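Local structure of uncharacterized protein (Magnetospirillum magneticum AMB-1, 5MU5) at residues Y253-I263 / R530-W541. The protein is a Maf-type glycosyltransferase that takes part in flagella formation, probably by transferring sugar to flagellin. Numbering follows the deposited sequence.
Sequences YKNMRDGRYSI and RPGGEELFHDRW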
ATOM      1  N   TYR A 253     -19.019  -1.211  13.370  1.00 40.03           N
ATOM      2  CA  TYR A 253     -20.456  -1.115  13.555  1.00 42.48           C
ATOM      3  C   TYR A 253     -20.776  -1.319  15.034  1.00 43.98           C
ATOM      4  O   TYR A 253     -21.429  -0.491  15.641  1.00 42.26           O
ATOM      5  CB  TYR A 253     -21.168  -2.174  12.710  1.00 42.60           C
ATOM      6  CG  TYR A 253     -22.669  -2.263  12.886  1.00 44.37           C
ATOM      7  CD1 TYR A 253     -23.225  -2.826  14.034  1.00 44.87           C
ATOM      8  CD2 TYR A 253     -23.536  -1.828  11.882  1.00 42.82           C
ATOM      9  CE1 TYR A 253     -24.590  -2.917  14.191  1.00 45.17           C
ATOM     10  CE2 TYR A 253     -24.900  -1.922  12.036  1.00 44.99           C
ATOM     11  CZ  TYR A 253     -25.413  -2.467  13.198  1.00 46.14           C
ATOM     12  OH  TYR A 253     -26.766  -2.587  13.361  1.00 50.87           O
ATOM     13  N   LYS A 254     -20.280  -2.408  15.613  1.00 45.32           N
ATOM     14  CA  LYS A 254     -20.586  -2.736  17.007  1.00 46.92           C
ATOM     15  C   LYS A 254     -19.960  -1.754  17.970  1.00 44.62           C
ATOM     16  O   LYS A 254     -20.534  -1.454  18.986  1.00 43.50           O
ATOM     17  CB  LYS A 254     -20.093  -4.128  17.362  1.00 48.48           C
ATOM     18  CG  LYS A 254     -20.683  -5.225  16.515  1.00 49.79           C
ATOM     19  CD  LYS A 254     -22.158  -5.399  16.734  1.00 50.94           C
ATOM     20  CE  LYS A 254     -22.410  -6.022  18.086  1.00 53.00           C
ATOM     21  NZ  LYS A 254     -23.856  -6.290  18.250  1.00 56.99           N
ATOM     22  N   ASN A 255     -18.771  -1.274  17.653  1.00 44.53           N
ATOM     23  CA  ASN A 255     -18.117  -0.300  18.502  1.00 44.73           C
ATOM     24  C   ASN A 255     -18.873   1.018  18.600  1.00 46.23           C
ATOM     25  O   ASN A 255     -18.811   1.680  19.618  1.00 47.61           O
ATOM     26  CB  ASN A 255     -16.706  -0.024  17.991  1.00 44.89           C
ATOM     27  CG  ASN A 255     -15.718  -1.088  18.412  1.00 45.17           C
ATOM     28  OD1 ASN A 255     -15.887  -1.706  19.459  1.00 42.45           O
ATOM     29  ND2 ASN A 255     -14.668  -1.293  17.609  1.00 42.58           N
ATOM     30  N   MET A 256     -19.576   1.400  17.545  1.00 47.44           N
ATOM     31  CA  MET A 256     -20.210   2.708  17.503  1.00 49.11           C
ATOM     32  C   MET A 256     -21.705   2.731  17.692  1.00 48.00           C
ATOM     33  O   MET A 256     -22.258   3.796  17.906  1.00 49.44           O
ATOM     34  CB  MET A 256     -19.886   3.355  16.176  1.00 49.66           C
ATOM     35  CG  MET A 256     -18.436   3.769  16.082  1.00 52.05           C
ATOM     36  SD  MET A 256     -18.123   4.281  14.411  1.00 57.99           S
ATOM     37  CE  MET A 256     -19.125   5.780  14.324  1.00 56.37           C
ATOM     38  N   ARG A 257     -22.334   1.567  17.583  1.00 51.36           N
ATOM     39  CA  ARG A 257     -23.773   1.404  17.676  1.00 55.05           C
ATOM     40  C   ARG A 257     -24.344   1.984  18.967  1.00 59.63           C
ATOM     41  O   ARG A 257     -25.211   2.845  18.922  1.00 58.85           O
ATOM     42  CB  ARG A 257     -24.119  -0.093  17.616  1.00 54.28           C
ATOM     43  CG  ARG A 257     -25.606  -0.423  17.628  1.00 56.06           C
ATOM     44  CD  ARG A 257     -26.235  -0.024  16.308  1.00 57.38           C
ATOM     45  NE  ARG A 257     -27.680  -0.113  16.334  1.00 62.59           N
ATOM     46  CZ  ARG A 257     -28.491   0.832  16.803  1.00 66.62           C
ATOM     47  NH1 ARG A 257     -28.009   1.962  17.316  1.00 66.79           N
ATOM     48  NH2 ARG A 257     -29.801   0.638  16.764  1.00 72.25           N
ATOM     49  N   ASP A 258     -23.830   1.490  20.094  1.00 67.50           N
ATOM     50  CA  ASP A 258     -24.362   1.747  21.435  1.00 74.56           C
ATOM     51  C   ASP A 258     -23.336   2.366  22.353  1.00 77.47           C
ATOM     52  O   ASP A 258     -22.163   2.482  22.021  1.00 85.37           O
ATOM     53  CB  ASP A 258     -24.692   0.414  22.129  1.00 78.77           C
ATOM     54  CG  ASP A 258     -25.662  -0.441  21.362  1.00 86.16           C
ATOM     55  OD1 ASP A 258     -26.887  -0.211  21.465  1.00 92.09           O
ATOM     56  OD2 ASP A 258     -25.196  -1.391  20.698  1.00 94.45           O
ATOM     57  N   GLY A 259     -23.807   2.717  23.544  1.00 82.07           N
ATOM     58  CA  GLY A 259     -22.959   3.082  24.669  1.00 77.62           C
ATOM     59  C   GLY A 259     -22.039   4.273  24.565  1.00 72.92           C
ATOM     60  O   GLY A 259     -21.917   4.950  23.529  1.00 69.82           O
ATOM     61  N   ARG A 260     -21.380   4.514  25.682  1.00 71.64           N
ATOM     62  CA  ARG A 260     -20.451   5.600  25.772  1.00 72.32           C
ATOM     63  C   ARG A 260     -19.158   5.245  25.032  1.00 62.09           C
ATOM     64  O   ARG A 260     -18.632   4.138  25.132  1.00 57.71           O
ATOM     65  CB  ARG A 260     -20.145   5.953  27.237  1.00 82.30           C
ATOM     66  CG  ARG A 260     -21.283   6.629  27.993  1.00 92.93           C
ATOM     67  CD  ARG A 260     -20.789   7.303  29.277  1.00 99.85           C
ATOM     68  NE  ARG A 260     -20.254   6.342  30.249  1.00101.09           N
ATOM     69  CZ  ARG A 260     -20.978   5.666  31.145  1.00103.03           C
ATOM     70  NH1 ARG A 260     -22.299   5.820  31.222  1.00105.13           N
ATOM     71  NH2 ARG A 260     -20.376   4.819  31.973  1.00102.22           N
ATOM     72  N   TYR A 261     -18.701   6.192  24.237  1.00 50.68           N
ATOM     73  CA  TYR A 261     -17.369   6.167  23.713  1.00 47.49           C
ATOM     74  C   TYR A 261     -17.137   7.574  23.242  1.00 43.07           C
ATOM     75  O   TYR A 261     -18.082   8.350  23.121  1.00 41.46           O
ATOM     76  CB  TYR A 261     -17.200   5.162  22.570  1.00 45.64           C
ATOM     77  CG  TYR A 261     -17.987   5.499  21.342  1.00 44.42           C
ATOM     78  CD1 TYR A 261     -17.475   6.353  20.377  1.00 42.58           C
ATOM     79  CD2 TYR A 261     -19.243   4.946  21.136  1.00 46.65           C
ATOM     80  CE1 TYR A 261     -18.198   6.650  19.237  1.00 45.33           C
ATOM     81  CE2 TYR A 261     -19.977   5.229  19.987  1.00 46.97           C
ATOM     82  CZ  TYR A 261     -19.450   6.088  19.048  1.00 47.19           C
ATOM     83  OH  TYR A 261     -20.173   6.392  17.919  1.00 51.29           O
ATOM     84  N   SER A 262     -15.879   7.892  22.999  1.00 41.66           N
ATOM     85  CA  SER A 262     -15.496   9.166  22.444  1.00 40.84           C
ATOM     86  C   SER A 262     -14.597   8.947  21.229  1.00 40.32           C
ATOM     87  O   SER A 262     -14.189   7.823  20.944  1.00 40.28           O
ATOM     88  CB  SER A 262     -14.785  10.000  23.486  1.00 40.91           C
ATOM     89  OG  SER A 262     -15.616  10.253  24.599  1.00 41.60           O
ATOM     90  N   ILE A 263     -14.329  10.034  20.516  1.00 40.84           N
ATOM     91  CA  ILE A 263     -13.603  10.021  19.270  1.00 42.31           C
ATOM     92  C   ILE A 263     -12.396  10.912  19.404  1.00 42.52           C
ATOM     93  O   ILE A 263     -12.517  12.044  19.873  1.00 44.08           O
ATOM     94  CB  ILE A 263     -14.447  10.615  18.133  1.00 44.93           C
ATOM     95  CG1 ILE A 263     -15.770   9.869  17.984  1.00 49.05           C
ATOM     96  CG2 ILE A 263     -13.680  10.527  16.825  1.00 47.20           C
ATOM     97  CD1 ILE A 263     -15.594   8.378  17.759  1.00 51.08           C
ATOM     98  N   ARG A 530     -14.298  14.152  21.476  1.00 47.87           N
ATOM     99  CA  ARG A 530     -15.680  14.332  21.083  1.00 49.25           C
ATOM    100  C   ARG A 530     -16.522  13.103  21.489  1.00 48.40           C
ATOM    101  O   ARG A 530     -16.228  11.980  21.076  1.00 45.43           O
ATOM    102  CB  ARG A 530     -15.733  14.522  19.563  1.00 54.86           C
ATOM    103  CG  ARG A 530     -17.123  14.882  19.039  1.00 61.99           C
ATOM    104  CD  ARG A 530     -17.177  14.863  17.513  1.00 65.37           C
ATOM    105  NE  ARG A 530     -18.427  14.286  16.997  1.00 66.87           N
ATOM    106  CZ  ARG A 530     -18.732  14.149  15.703  1.00 66.77           C
ATOM    107  NH1 ARG A 530     -17.893  14.549  14.758  1.00 65.77           N
ATOM    108  NH2 ARG A 530     -19.889  13.607  15.346  1.00 67.73           N
ATOM    109  N   PRO A 531     -17.579  13.298  22.299  1.00 48.28           N
ATOM    110  CA  PRO A 531     -18.419  12.142  22.681  1.00 47.99           C
ATOM    111  C   PRO A 531     -19.149  11.506  21.494  1.00 47.98           C
ATOM    112  O   PRO A 531     -19.582  12.208  20.594  1.00 46.65           O
ATOM    113  CB  PRO A 531     -19.449  12.741  23.654  1.00 50.46           C
ATOM    114  CG  PRO A 531     -18.896  14.078  24.056  1.00 50.03           C
ATOM    115  CD  PRO A 531     -18.047  14.554  22.914  1.00 48.33           C
ATOM    116  N   GLY A 532     -19.274  10.186  21.498  1.00 51.05           N
ATOM    117  CA  GLY A 532     -19.967   9.473  20.435  1.00 57.39           C
ATOM    118  C   GLY A 532     -21.318   8.938  20.889  1.00 63.99           C
ATOM    119  O   GLY A 532     -21.402   8.123  21.818  1.00 70.88           O
ATOM    120  N   GLY A 533     -22.382   9.397  20.246  1.00 69.43           N
ATOM    121  CA  GLY A 533     -23.722   8.897  20.549  1.00 71.84           C
ATOM    122  C   GLY A 533     -24.212   7.939  19.478  1.00 71.40           C
ATOM    123  O   GLY A 533     -23.433   7.428  18.669  1.00 71.38           O
ATOM    124  N   GLU A 534     -25.516   7.693  19.490  1.00 72.41           N
ATOM    125  CA  GLU A 534     -26.166   6.929  18.446  1.00 69.60           C
ATOM    126  C   GLU A 534     -26.410   7.842  17.276  1.00 66.62           C
ATOM    127  O   GLU A 534     -26.613   7.367  16.168  1.00 62.23           O
ATOM    128  CB  GLU A 534     -27.504   6.392  18.911  1.00 73.32           C
ATOM    129  CG  GLU A 534     -27.395   5.308  19.954  1.00 76.68           C
ATOM    130  CD  GLU A 534     -28.742   4.956  20.547  1.00 80.09           C
ATOM    131  OE1 GLU A 534     -29.710   4.759  19.775  1.00 84.53           O
ATOM    132  OE2 GLU A 534     -28.821   4.867  21.790  1.00 84.69           O
ATOM    133  N   GLU A 535     -26.427   9.152  17.533  1.00 66.77           N
ATOM    134  CA  GLU A 535     -26.610  10.139  16.476  1.00 70.02           C
ATOM    135  C   GLU A 535     -25.540   9.899  15.417  1.00 65.80           C
ATOM    136  O   GLU A 535     -25.832   9.835  14.221  1.00 62.18           O
ATOM    137  CB  GLU A 535     -26.483  11.584  16.995  1.00 76.36           C
ATOM    138  CG  GLU A 535     -27.574  12.070  17.949  1.00 84.04           C
ATOM    139  CD  GLU A 535     -27.395  11.627  19.400  1.00 90.20           C
ATOM    140  OE1 GLU A 535     -26.356  11.023  19.761  1.00 90.17           O
ATOM    141  OE2 GLU A 535     -28.316  11.897  20.200  1.00 98.32           O
ATOM    142  N   LEU A 536     -24.295   9.753  15.867  1.00 62.56           N
ATOM    143  CA  LEU A 536     -23.190   9.552  14.946  1.00 60.16           C
ATOM    144  C   LEU A 536     -23.373   8.261  14.174  1.00 55.87           C
ATOM    145  O   LEU A 536     -23.261   8.247  12.946  1.00 56.19           O
ATOM    146  CB  LEU A 536     -21.850   9.535  15.671  1.00 61.34           C
ATOM    147  CG  LEU A 536     -20.663   9.327  14.738  1.00 62.68           C
ATOM    148  CD1 LEU A 536     -20.696  10.295  13.556  1.00 61.95           C
ATOM    149  CD2 LEU A 536     -19.363   9.450  15.528  1.00 65.02           C
ATOM    150  N   PHE A 537     -23.680   7.184  14.884  1.00 50.69           N
ATOM    151  CA  PHE A 537     -23.906   5.927  14.208  1.00 50.06           C
ATOM    152  C   PHE A 537     -24.952   6.048  13.089  1.00 49.69           C
ATOM    153  O   PHE A 537     -24.709   5.618  11.972  1.00 51.11           O
ATOM    154  CB  PHE A 537     -24.290   4.818  15.191  1.00 47.91           C
ATOM    155  CG  PHE A 537     -24.754   3.570  14.515  1.00 47.50           C
ATOM    156  CD1 PHE A 537     -23.841   2.653  14.012  1.00 45.73           C
ATOM    157  CD2 PHE A 537     -26.115   3.331  14.335  1.00 48.23           C
ATOM    158  CE1 PHE A 537     -24.273   1.513  13.355  1.00 45.45           C
ATOM    159  CE2 PHE A 537     -26.554   2.194  13.680  1.00 48.11           C
ATOM    160  CZ  PHE A 537     -25.629   1.283  13.189  1.00 48.10           C
ATOM    161  N   HIS A 538     -26.110   6.618  13.394  1.00 50.00           N
ATOM    162  CA  HIS A 538     -27.186   6.705  12.413  1.00 52.89           C
ATOM    163  C   HIS A 538     -26.840   7.620  11.253  1.00 54.44           C
ATOM    164  O   HIS A 538     -27.178   7.326  10.111  1.00 54.69           O
ATOM    165  CB  HIS A 538     -28.498   7.152  13.055  1.00 53.31           C
ATOM    166  CG  HIS A 538     -29.106   6.114  13.935  1.00 55.07           C
ATOM    167  ND1 HIS A 538     -29.478   4.873  13.465  1.00 57.03           N
ATOM    168  CD2 HIS A 538     -29.414   6.128  15.254  1.00 55.63           C
ATOM    169  CE1 HIS A 538     -29.991   4.166  14.459  1.00 58.00           C
ATOM    170  NE2 HIS A 538     -29.962   4.904  15.555  1.00 56.08           N
ATOM    171  N   ASP A 539     -26.183   8.731  11.554  1.00 58.22           N
ATOM    172  CA  ASP A 539     -25.723   9.641  10.524  1.00 61.89           C
ATOM    173  C   ASP A 539     -24.877   8.888   9.500  1.00 62.30           C
ATOM    174  O   ASP A 539     -25.117   8.999   8.297  1.00 69.49           O
ATOM    175  CB  ASP A 539     -24.898  10.769  11.138  1.00 66.81           C
ATOM    176  CG  ASP A 539     -24.368  11.722  10.097  1.00 70.28           C
ATOM    177  OD1 ASP A 539     -25.186  12.358   9.393  1.00 76.51           O
ATOM    178  OD2 ASP A 539     -23.133  11.825   9.977  1.00 73.88           O
ATOM    179  N   ARG A 540     -23.903   8.109   9.977  1.00 59.13           N
ATOM    180  CA  ARG A 540     -23.040   7.330   9.087  1.00 53.81           C
ATOM    181  C   ARG A 540     -23.766   6.139   8.437  1.00 50.40           C
ATOM    182  O   ARG A 540     -23.796   6.029   7.222  1.00 50.79           O
ATOM    183  CB  ARG A 540     -21.788   6.847   9.832  1.00 55.38           C
ATOM    184  CG  ARG A 540     -20.890   7.943  10.428  1.00 54.85           C
ATOM    185  CD  ARG A 540     -20.163   8.757   9.364  1.00 55.04           C
ATOM    186  NE  ARG A 540     -21.068   9.680   8.690  1.00 56.80           N
ATOM    187  CZ  ARG A 540     -20.788  10.353   7.578  1.00 59.68           C
ATOM    188  NH1 ARG A 540     -19.605  10.230   6.982  1.00 60.39           N
ATOM    189  NH2 ARG A 540     -21.711  11.158   7.063  1.00 60.16           N
ATOM    190  N   TRP A 541     -24.368   5.264   9.234  1.00 48.80           N
ATOM    191  CA  TRP A 541     -25.010   4.043   8.714  1.00 47.83           C
ATOM    192  C   TRP A 541     -26.186   4.227   7.747  1.00 50.66           C
ATOM    193  O   TRP A 541     -26.243   3.561   6.709  1.00 52.68           O
ATOM    194  CB  TRP A 541     -25.494   3.185   9.869  1.00 47.55           C
ATOM    195  CG  TRP A 541     -25.951   1.836   9.466  1.00 46.66           C
ATOM    196  CD1 TRP A 541     -27.222   1.369   9.480  1.00 47.75           C
ATOM    197  CD2 TRP A 541     -25.131   0.759   9.000  1.00 45.32           C
ATOM    198  NE1 TRP A 541     -27.254   0.056   9.059  1.00 46.63           N
ATOM    199  CE2 TRP A 541     -25.981  -0.339   8.758  1.00 45.90           C
ATOM    200  CE3 TRP A 541     -23.760   0.608   8.794  1.00 45.72           C
ATOM    201  CZ2 TRP A 541     -25.514  -1.559   8.294  1.00 46.06           C
ATOM    202  CZ3 TRP A 541     -23.289  -0.603   8.345  1.00 45.74           C
ATOM    203  CH2 TRP A 541     -24.168  -1.678   8.096  1.00 46.01           C
TER
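Phe537 presents its edge to a face of the Tyr253 ring, with the planes at 85° and Tyr253 CE2 3.5 Å from Phe537 CZ. Tyr253 in turn directs an edge at a face of Trp541, its CE2 lying over the centre of the indole, which makes two consecutive T-shaped pairs. Arg257 CD sits 3.6 Å from the centroid of the Phe537 ring, a CH-pi contact; CG anti to the backbone N (chi1 -177°) and a bend at chi2 bring the chain back over the ring, and the guanidinium lies over the same face, its plane 6° from parallel to the ring. Replacing Phe537 by alanine removes the ring, which would probably open a gap against the face of Tyr253 and leave the Arg257 side chain without the surface it lies on. Gly532 CA makes a CH-pi contact over a face of the Tyr261 ring, 3.5 Å from Tyr261 CE1, where a side chain on Gly532 would collide. Beside it, Gly532 N donates to Tyr261 O at 2.7 Å, and Ile263 pairs with Arg530 through Ile263 N to Arg530 O (2.8 Å) and the longer Arg530 N to Ile263 O (3.2 Å). This adds strand 530-531 antiparallel to 262-263, at the edge of the mixed sheet.

The outer side is looser: Arg257 NH1 stays 4.1 Å from OE1 of Glu534, an exposed residue, too far for a salt bridge. Arg257 NE instead forms a salt bridge with Glu648 OE2, which is also hydrogen-bonded to Tyr253 OH. The chemistry thus implies cohesion from aromatic packing and backbone pairing, with Glu648, not Glu534, meeting both polar groups.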